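Long-range contacts in maltose operon transcriptional repressor (Staphylococcus aureus subsp. aureus Mu50, PDB 3HCW), which probably represses transcription of the maltose operon, with a periplasmic-binding-protein-like effector domain of the kind found in LacI/GalR-family regulators: residues N24-N29 and I243-R248; I111-I116 and V273-E278; F136-G141 and D148-F153. One frame throughout, in Å; residues are numbered along the deposited sequence.

Contact 1: N24-N29 and I243-R248; sequences NPFYIN and IDIKPR
The ring of F26 meets I245 and P247 obliquely, with neither a clean face nor a clean edge turned to them. The methyl I245 CD1 sits 3.8 Å from F26 CE1. P247 CB lies 4.0 Å from F26 CD1. On its own helix the ring packs on Y27: F26 CD2 rests over the centre of one face of the Y27 ring, 3.5 Å above its plane. Y27 CD2 in turn lies in plane at the F26 edge, and N24 CB is at the edge of the Y27 ring. CG of F26 is anti to the backbone N (chi1 174°), which carries the ring out toward I245. N228 also touches both F26 and I245.

One turn on, N29 and P247 lie side by side and point the same way. N29 CB is 3.7 Å from P247 CG. N29 OD1 is hydrogen-bonded to R22 NH2, and N29 ND2 to E19 OE1, both of the second subunit. The backbones come close here too, with R248 CA in a CA-H...O contact of 3.5 Å to N29 O. The extended R248 chain leads away to a salt bridge with E36.

Both helix starts are fixed locally. N24 OD1 accepts from F26 N at 3.2 Å and caps helix 25-39. D244 OD1 accepts from K246 N in an Asx turn, met from above the carboxylate plane. K246 NZ also bridges to D244 OD2 at 2.7 Å. K246 itself holds the N-cap position of helix 247-263.

The start of helix 25-39 thus packs on the turn that leads from strand 241-244 into helix 247-263. This is consistent with the region between the two lobes of a periplasmic-binding-protein-like fold, where helix 25-39 also meets the second subunit.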
loop_
_atom_site.group_PDB
_atom_site.type_symbol
_atom_site.label_atom_id
_atom_site.label_comp_id
_atom_site.label_asym_id
_atom_site.label_seq_id
_atom_site.Cartn_x
_atom_site.Cartn_y
_atom_site.Cartn_z
ATOM N N ASN A 24 -0.084 4.778 -1.738
ATOM C CA ASN A 24 0.932 4.620 -2.775
ATOM C C ASN A 24 2.242 4.259 -2.095
ATOM O O ASN A 24 2.744 5.038 -1.290
ATOM C CB ASN A 24 1.095 5.912 -3.590
ATOM C CG ASN A 24 1.693 5.676 -4.962
ATOM O OD1 ASN A 24 2.695 4.976 -5.112
ATOM N ND2 ASN A 24 1.077 6.272 -5.980
ATOM N N PRO A 25 2.795 3.078 -2.417
ATOM C CA PRO A 25 4.057 2.577 -1.867
ATOM C C PRO A 25 5.262 3.476 -2.144
ATOM O O PRO A 25 6.311 3.287 -1.530
ATOM C CB PRO A 25 4.255 1.240 -2.598
ATOM C CG PRO A 25 2.899 0.824 -2.994
ATOM C CD PRO A 25 2.214 2.118 -3.369
ATOM N N PHE A 26 5.117 4.420 -3.072
ATOM C CA PHE A 26 6.148 5.419 -3.304
ATOM C C PHE A 26 6.255 6.308 -2.089
ATOM O O PHE A 26 7.326 6.433 -1.497
ATOM C CB PHE A 26 5.849 6.289 -4.530
ATOM C CG PHE A 26 6.828 7.413 -4.711
ATOM C CD1 PHE A 26 8.101 7.167 -5.215
ATOM C CD2 PHE A 26 6.482 8.723 -4.365
ATOM C CE1 PHE A 26 9.018 8.214 -5.380
ATOM C CE2 PHE A 26 7.392 9.770 -4.523
ATOM C CZ PHE A 26 8.657 9.516 -5.032
ATOM N N TYR A 27 5.136 6.927 -1.733
ATOM C CA TYR A 27 5.108 7.844 -0.611
ATOM C C TYR A 27 5.312 7.120 0.718
ATOM O O TYR A 27 6.041 7.602 1.568
ATOM C CB TYR A 27 3.835 8.683 -0.634
ATOM C CG TYR A 27 3.747 9.553 -1.867
ATOM C CD1 TYR A 27 4.487 10.735 -1.966
ATOM C CD2 TYR A 27 2.938 9.189 -2.950
ATOM C CE1 TYR A 27 4.413 11.545 -3.099
ATOM C CE2 TYR A 27 2.856 9.991 -4.088
ATOM C CZ TYR A 27 3.597 11.168 -4.156
ATOM O OH TYR A 27 3.526 11.961 -5.276
ATOM N N ILE A 28 4.717 5.944 0.880
ATOM C CA ILE A 28 4.969 5.148 2.100
ATOM C C ILE A 28 6.467 4.918 2.329
ATOM O O ILE A 28 6.978 5.164 3.418
ATOM C CB ILE A 28 4.185 3.819 2.105
ATOM C CG1 ILE A 28 2.684 4.114 2.170
ATOM C CG2 ILE A 28 4.610 2.926 3.293
ATOM C CD1 ILE A 28 1.867 3.108 1.475
ATOM N N ASN A 29 7.179 4.510 1.284
ATOM C CA ASN A 29 8.612 4.305 1.409
ATOM C C ASN A 29 9.447 5.584 1.490
ATOM O O ASN A 29 10.433 5.625 2.225
ATOM C CB ASN A 29 9.108 3.358 0.325
ATOM C CG ASN A 29 8.555 1.956 0.497
ATOM O OD1 ASN A 29 8.538 1.430 1.602
ATOM N ND2 ASN A 29 8.092 1.351 -0.590
ATOM N N ILE A 243 10.691 -0.792 -13.097
ATOM C CA ILE A 243 11.864 -0.073 -12.683
ATOM C C ILE A 243 11.738 0.213 -11.191
ATOM O O ILE A 243 10.798 0.890 -10.755
ATOM C CB ILE A 243 11.993 1.266 -13.449
ATOM C CG1 ILE A 243 12.090 1.035 -14.965
ATOM C CG2 ILE A 243 13.189 2.049 -12.937
ATOM C CD1 ILE A 243 13.403 0.353 -15.434
ATOM N N ASP A 244 12.685 -0.314 -10.417
ATOM C CA ASP A 244 12.792 -0.011 -8.994
ATOM C C ASP A 244 13.443 1.378 -8.811
ATOM O O ASP A 244 14.584 1.580 -9.182
ATOM C CB ASP A 244 13.621 -1.111 -8.322
ATOM C CG ASP A 244 13.746 -0.932 -6.822
ATOM O OD1 ASP A 244 13.105 -0.020 -6.247
ATOM O OD2 ASP A 244 14.488 -1.731 -6.211
ATOM N N ILE A 245 12.723 2.331 -8.233
ATOM C CA ILE A 245 13.235 3.706 -8.167
ATOM C C ILE A 245 13.739 4.088 -6.771
ATOM O O ILE A 245 13.944 5.271 -6.471
ATOM C CB ILE A 245 12.222 4.738 -8.729
ATOM C CG1 ILE A 245 10.973 4.833 -7.848
ATOM C CG2 ILE A 245 11.853 4.393 -10.162
ATOM C CD1 ILE A 245 10.030 5.950 -8.242
ATOM N N LYS A 246 13.957 3.054 -5.948
ATOM C CA LYS A 246 14.527 3.149 -4.601
ATOM C C LYS A 246 13.928 4.277 -3.732
ATOM O O LYS A 246 14.651 5.198 -3.324
ATOM C CB LYS A 246 16.053 3.298 -4.688
ATOM C CG LYS A 246 16.732 2.471 -5.779
ATOM C CD LYS A 246 16.893 1.008 -5.375
ATOM C CE LYS A 246 17.384 0.184 -6.557
ATOM N NZ LYS A 246 17.150 -1.275 -6.348
ATOM N N PRO A 247 12.608 4.222 -3.466
ATOM C CA PRO A 247 11.964 5.330 -2.727
ATOM C C PRO A 247 12.427 5.486 -1.265
ATOM O O PRO A 247 12.464 6.612 -0.736
ATOM C CB PRO A 247 10.465 5.009 -2.837
ATOM C CG PRO A 247 10.397 3.518 -3.102
ATOM C CD PRO A 247 11.648 3.166 -3.855
ATOM N N ARG A 248 12.811 4.380 -0.630
ATOM C CA ARG A 248 13.350 4.441 0.728
ATOM C C ARG A 248 14.715 5.130 0.744
ATOM O O ARG A 248 14.995 5.915 1.654
ATOM C CB ARG A 248 13.419 3.060 1.366
ATOM C CG ARG A 248 13.536 3.111 2.870
ATOM C CD ARG A 248 13.335 1.743 3.470
ATOM N NE ARG A 248 13.639 1.758 4.893
ATOM C CZ ARG A 248 13.414 0.747 5.720
ATOM N NH1 ARG A 248 13.732 0.863 7.005
ATOM N NH2 ARG A 248 12.880 -0.376 5.266
#

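Contact 2: I111-I116 and V273-E278; sequences IDNDNI and VIIDTE
I111 and V273 lie side by side on neighbouring parallel strands of the periplasmic-binding-protein-like fold. I111 CG1 is 3.9 Å from V273 CB. The tight part of the contact is this strand pair, 111-113 with 273-275. Two backbone bonds hold it: D112 N gives to V273 O at 2.9 Å, and I275 N gives to D112 O at the same distance. The strand axes still diverge by 35°.

On the face with I111 and V273, the I275 side chain slants across I111, with I275 CD1 3.6 Å from I111 CG2. L250 of helix 247-263 covers I111, N113 and I275 there. On the other face, I274 is exposed, and its CD1 and CG2 reach only loosely toward D112 and D114. D112 OD1 turns away to a bound glycerol, probably from the crystallisation liquor.

Around N113 and beyond, side chains and water make the links. CG of N113 is anti to its carbonyl carbon (chi1 -59°), which brings the amide to the neighbouring strand. N113 ND2 gives a 3.1 Å bond to I275 O, from above that carbonyl's plane but within the plane of its own amide. The same nitrogen also gives to I245 O, so it ties the two parallel strands to the turn before helix 247-263. The methyl T277 CG2 packs 3.6 Å from N113 ND2.

Two waters sit at the loose end. One accepts from D114 N at 2.9 Å; its link to I275 O is doubtfully short. D114 OD2 caps the next helix at L117 N, just as the chain leaves the sheet. The other water bridges the two segments: it gives to D114 O and is hydrogen-bonded to T277 OG1, 2.8 Å away.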
loop_
_atom_site.group_PDB
_atom_site.type_symbol
_atom_site.label_atom_id
_atom_site.label_comp_id
_atom_site.label_asym_id
_atom_site.label_seq_id
_atom_site.Cartn_x
_atom_site.Cartn_y
_atom_site.Cartn_z
ATOM N N ILE A 111 16.661 16.077 -4.851
ATOM C CA ILE A 111 16.952 14.648 -4.815
ATOM C C ILE A 111 16.004 13.962 -5.797
ATOM O O ILE A 111 14.794 14.052 -5.660
ATOM C CB ILE A 111 16.832 14.064 -3.370
ATOM C CG1 ILE A 111 17.986 14.551 -2.478
ATOM C CG2 ILE A 111 16.885 12.556 -3.382
ATOM C CD1 ILE A 111 17.649 15.721 -1.632
ATOM N N ASP A 112 16.557 13.296 -6.802
ATOM C CA ASP A 112 15.734 12.690 -7.843
ATOM C C ASP A 112 16.299 11.332 -8.276
ATOM O O ASP A 112 17.414 10.962 -7.880
ATOM C CB ASP A 112 15.678 13.646 -9.041
ATOM C CG ASP A 112 14.392 13.526 -9.854
ATOM O OD1 ASP A 112 13.481 12.764 -9.473
ATOM O OD2 ASP A 112 14.300 14.201 -10.902
ATOM N N ASN A 113 15.506 10.581 -9.042
ATOM C CA ASN A 113 16.033 9.534 -9.913
ATOM C C ASN A 113 16.315 10.196 -11.251
ATOM O O ASN A 113 15.834 11.318 -11.508
ATOM C CB ASN A 113 15.000 8.433 -10.159
ATOM C CG ASN A 113 14.535 7.756 -8.894
ATOM O OD1 ASN A 113 13.366 7.857 -8.522
ATOM N ND2 ASN A 113 15.440 7.049 -8.227
ATOM N N ASP A 114 17.060 9.503 -12.112
ATOM C CA ASP A 114 17.171 9.901 -13.517
ATOM C C ASP A 114 16.003 9.247 -14.247
ATOM O O ASP A 114 16.046 8.075 -14.611
ATOM C CB ASP A 114 18.541 9.513 -14.105
ATOM C CG ASP A 114 18.777 10.074 -15.515
ATOM O OD1 ASP A 114 19.942 10.072 -15.971
ATOM O OD2 ASP A 114 17.813 10.494 -16.188
ATOM N N ASN A 115 14.946 10.022 -14.456
ATOM C CA ASN A 115 13.679 9.452 -14.907
ATOM C C ASN A 115 13.612 9.252 -16.412
ATOM O O ASN A 115 12.832 8.432 -16.908
ATOM C CB ASN A 115 12.482 10.257 -14.371
ATOM C CG ASN A 115 11.982 9.732 -13.040
ATOM O OD1 ASN A 115 11.689 8.541 -12.897
ATOM N ND2 ASN A 115 11.846 10.623 -12.064
ATOM N N ILE A 116 14.451 9.987 -17.132
ATOM C CA ILE A 116 14.642 9.734 -18.552
ATOM C C ILE A 116 15.362 8.389 -18.762
ATOM O O ILE A 116 14.873 7.528 -19.483
ATOM C CB ILE A 116 15.345 10.901 -19.245
ATOM C CG1 ILE A 116 14.471 12.166 -19.116
ATOM C CG2 ILE A 116 15.628 10.544 -20.691
ATOM C CD1 ILE A 116 15.011 13.424 -19.758
ATOM N N VAL A 273 21.063 15.417 -6.238
ATOM C CA VAL A 273 21.521 14.093 -5.840
ATOM C C VAL A 273 20.721 13.092 -6.661
ATOM O O VAL A 273 19.487 13.130 -6.666
ATOM C CB VAL A 273 21.360 13.832 -4.314
ATOM C CG1 VAL A 273 21.811 12.418 -3.944
ATOM C CG2 VAL A 273 22.136 14.876 -3.484
ATOM N N ILE A 274 21.424 12.221 -7.381
ATOM C CA ILE A 274 20.773 11.248 -8.249
ATOM C C ILE A 274 20.870 9.833 -7.645
ATOM O O ILE A 274 21.956 9.355 -7.317
ATOM C CB ILE A 274 21.320 11.341 -9.704
ATOM C CG1 ILE A 274 20.980 12.712 -10.331
ATOM C CG2 ILE A 274 20.811 10.186 -10.583
ATOM C CD1 ILE A 274 19.524 12.892 -10.837
ATOM N N ILE A 275 19.715 9.198 -7.472
ATOM C CA ILE A 275 19.614 7.826 -6.985
ATOM C C ILE A 275 19.401 6.899 -8.189
ATOM O O ILE A 275 18.478 7.106 -8.981
ATOM C CB ILE A 275 18.474 7.687 -5.917
ATOM C CG1 ILE A 275 18.967 8.128 -4.545
ATOM C CG2 ILE A 275 17.955 6.256 -5.784
ATOM C CD1 ILE A 275 18.626 9.534 -4.211
ATOM N N ASP A 276 20.280 5.908 -8.329
ATOM C CA ASP A 276 20.244 4.953 -9.442
ATOM C C ASP A 276 19.024 4.052 -9.346
ATOM O O ASP A 276 18.616 3.670 -8.262
ATOM C CB ASP A 276 21.496 4.059 -9.448
ATOM C CG ASP A 276 22.782 4.817 -9.769
ATOM O OD1 ASP A 276 22.749 5.843 -10.494
ATOM O OD2 ASP A 276 23.846 4.356 -9.300
ATOM N N THR A 277 18.465 3.701 -10.496
ATOM C CA THR A 277 17.313 2.820 -10.548
ATOM C C THR A 277 17.721 1.428 -11.053
ATOM O O THR A 277 18.858 1.214 -11.469
ATOM C CB THR A 277 16.218 3.407 -11.439
ATOM O OG1 THR A 277 16.683 3.450 -12.786
ATOM C CG2 THR A 277 15.820 4.830 -10.976
ATOM N N GLU A 278 16.791 0.483 -11.005
ATOM C CA GLU A 278 17.084 -0.883 -11.406
ATOM C C GLU A 278 15.866 -1.556 -12.033
ATOM O O GLU A 278 14.802 -1.643 -11.419
ATOM C CB GLU A 278 17.592 -1.687 -10.199
ATOM C CG GLU A 278 17.769 -3.166 -10.455
ATOM C CD GLU A 278 18.180 -3.948 -9.204
ATOM O OE1 GLU A 278 18.118 -3.390 -8.084
ATOM O OE2 GLU A 278 18.561 -5.134 -9.343
HETATM O O HOH W 1 18.624 7.184 -11.504
HETATM O O HOH W 2 17.590 5.914 -13.690
#

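Contact 3: F136-G141 and D148-F153; sequences FITEKG and DRIQGF
F136 is packed against F153, I150 and R149 where strand 133-139 meets helix 144-159. These are the first two elements of a beta-alpha-beta unit that continues into strand 163-169. The helix runs nearly antiparallel to the strand, at 168°.

The closest meeting is a CH-pi contact. F136 CB stands over the centre of the F153 ring, 3.7 Å from its centroid. The two side chains run past each other in opposite directions, and their ring planes are at 53°. Farther along the F136 ring, CE2 lies 3.7 Å from I150 CG1, and CZ lies 3.9 Å from R149 CB. T138 adds a smaller contact: its side chain crosses that of I150 at about a right angle, with T138 CG2 3.9 Å from I150 CD1.

Around this first shell, I166 of strand 163-169 packs on both F136 and F153, and F227 on F136 and R149. The extended R149 chain carries its guanidinium away from the strand, where NE bonds to N115 OD1 and NH1 to a bound glycerol. The T138 hydroxyl is anti to its backbone N (chi1 -166°), and T138 OG1 is hydrogen-bonded to S146 OG.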
loop_
_atom_site.group_PDB
_atom_site.type_symbol
_atom_site.label_atom_id
_atom_site.label_comp_id
_atom_site.label_asym_id
_atom_site.label_seq_id
_atom_site.Cartn_x
_atom_site.Cartn_y
_atom_site.Cartn_z
ATOM N N PHE A 136 2.348 4.318 -24.159
ATOM C CA PHE A 136 2.634 4.869 -22.836
ATOM C C PHE A 136 1.370 5.473 -22.244
ATOM O O PHE A 136 0.713 6.301 -22.873
ATOM C CB PHE A 136 3.735 5.937 -22.871
ATOM C CG PHE A 136 4.338 6.243 -21.513
ATOM C CD1 PHE A 136 5.504 5.584 -21.093
ATOM C CD2 PHE A 136 3.751 7.189 -20.659
ATOM C CE1 PHE A 136 6.075 5.854 -19.842
ATOM C CE2 PHE A 136 4.307 7.467 -19.404
ATOM C CZ PHE A 136 5.474 6.798 -18.995
ATOM N N ILE A 137 1.047 5.063 -21.023
ATOM C CA ILE A 137 -0.133 5.564 -20.337
ATOM C C ILE A 137 0.276 6.436 -19.150
ATOM O O ILE A 137 1.051 6.016 -18.293
ATOM C CB ILE A 137 -1.082 4.409 -19.916
ATOM C CG1 ILE A 137 -1.425 3.533 -21.125
ATOM C CG2 ILE A 137 -2.350 4.961 -19.277
ATOM C CD1 ILE A 137 -2.471 2.465 -20.859
ATOM N N THR A 138 -0.232 7.662 -19.119
ATOM C CA THR A 138 0.121 8.609 -18.065
ATOM C C THR A 138 -1.101 9.221 -17.358
ATOM O O THR A 138 -2.245 9.058 -17.805
ATOM C CB THR A 138 1.110 9.703 -18.582
ATOM O OG1 THR A 138 1.673 10.404 -17.467
ATOM C CG2 THR A 138 0.429 10.690 -19.536
ATOM N N GLU A 139 -0.836 9.892 -16.239
ATOM C CA GLU A 139 -1.847 10.588 -15.444
ATOM C C GLU A 139 -1.795 12.082 -15.694
ATOM O O GLU A 139 -0.748 12.623 -16.025
ATOM C CB GLU A 139 -1.593 10.363 -13.953
ATOM C CG GLU A 139 -2.351 9.206 -13.329
ATOM C CD GLU A 139 -1.902 8.928 -11.898
ATOM O OE1 GLU A 139 -0.674 8.828 -11.652
ATOM O OE2 GLU A 139 -2.785 8.803 -11.019
ATOM N N LYS A 140 -2.925 12.746 -15.483
ATOM C CA LYS A 140 -3.029 14.192 -15.641
ATOM C C LYS A 140 -2.206 14.970 -14.607
ATOM O O LYS A 140 -1.787 14.429 -13.576
ATOM C CB LYS A 140 -4.499 14.626 -15.600
ATOM C CG LYS A 140 -5.470 13.542 -16.053
ATOM C CD LYS A 140 -6.472 14.083 -17.052
ATOM C CE LYS A 140 -7.318 12.959 -17.617
ATOM N NZ LYS A 140 -7.644 13.167 -19.056
ATOM N N GLY A 141 -1.992 16.251 -14.900
ATOM C CA GLY A 141 -1.083 17.092 -14.134
ATOM C C GLY A 141 0.184 17.318 -14.936
ATOM O O GLY A 141 0.655 16.423 -15.640
ATOM N N ASP A 148 9.497 13.590 -17.933
ATOM C CA ASP A 148 10.761 12.854 -18.041
ATOM C C ASP A 148 10.598 11.417 -18.549
ATOM O O ASP A 148 11.356 10.983 -19.393
ATOM C CB ASP A 148 11.464 12.815 -16.693
ATOM C CG ASP A 148 12.124 14.117 -16.336
ATOM O OD1 ASP A 148 12.832 14.140 -15.304
ATOM O OD2 ASP A 148 11.945 15.106 -17.081
ATOM N N ARG A 149 9.603 10.700 -18.023
ATOM C CA ARG A 149 9.359 9.305 -18.411
ATOM C C ARG A 149 8.765 9.184 -19.819
ATOM O O ARG A 149 9.129 8.273 -20.561
ATOM C CB ARG A 149 8.527 8.559 -17.353
ATOM C CG ARG A 149 9.295 8.337 -16.033
ATOM C CD ARG A 149 8.472 7.612 -14.971
ATOM N NE ARG A 149 9.160 7.606 -13.677
ATOM C CZ ARG A 149 8.591 7.324 -12.503
ATOM N NH1 ARG A 149 7.302 7.022 -12.428
ATOM N NH2 ARG A 149 9.312 7.372 -11.388
ATOM N N ILE A 150 7.872 10.107 -20.184
ATOM C CA ILE A 150 7.413 10.233 -21.574
ATOM C C ILE A 150 8.587 10.499 -22.530
ATOM O O ILE A 150 8.733 9.803 -23.539
ATOM C CB ILE A 150 6.257 11.287 -21.721
ATOM C CG1 ILE A 150 4.981 10.753 -21.052
ATOM C CG2 ILE A 150 5.968 11.617 -23.189
ATOM C CD1 ILE A 150 3.906 11.768 -20.806
ATOM N N GLN A 151 9.432 11.480 -22.205
ATOM C CA GLN A 151 10.602 11.792 -23.039
ATOM C C GLN A 151 11.547 10.590 -23.283
ATOM O O GLN A 151 11.990 10.367 -24.407
ATOM C CB GLN A 151 11.389 12.971 -22.458
ATOM C CG GLN A 151 12.593 13.427 -23.309
ATOM C CD GLN A 151 12.202 13.809 -24.726
ATOM O OE1 GLN A 151 11.579 14.850 -24.951
ATOM N NE2 GLN A 151 12.571 12.967 -25.695
ATOM N N GLY A 152 11.836 9.818 -22.241
ATOM C CA GLY A 152 12.698 8.648 -22.384
ATOM C C GLY A 152 12.066 7.566 -23.241
ATOM O O GLY A 152 12.754 6.850 -23.971
ATOM N N PHE A 153 10.744 7.458 -23.146
ATOM C CA PHE A 153 9.970 6.474 -23.887
ATOM C C PHE A 153 9.976 6.805 -25.376
ATOM O O PHE A 153 10.268 5.940 -26.216
ATOM C CB PHE A 153 8.532 6.461 -23.341
ATOM C CG PHE A 153 7.539 5.723 -24.201
ATOM C CD1 PHE A 153 7.414 4.342 -24.108
ATOM C CD2 PHE A 153 6.701 6.420 -25.078
ATOM C CE1 PHE A 153 6.476 3.659 -24.889
ATOM C CE2 PHE A 153 5.776 5.755 -25.853
ATOM C CZ PHE A 153 5.657 4.372 -25.753
#

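In the fold
Contacts 1 and 3 are buried, whereas contact 2 is partly buried and holds exposed I274. Contacts 1 and 2 share neighbouring elements: strands 241-244 and 272-280 lie side by side, with a probable hydrogen bond from D244 N to E278 O and a salt bridge between K246 and E278. Contact 3 lies on the same sheet and meets the other two mainly through R149, which has a probable hydrogen bond to N115 and packs on I245. The chemistry differs with place. Contact 2 is backbone pairing with waters beyond the paired strands. Contact 3 is aromatic packing of helix on sheet. Contact 1 is apolar between helix starts, with the N29 amide bonded to the second subunit.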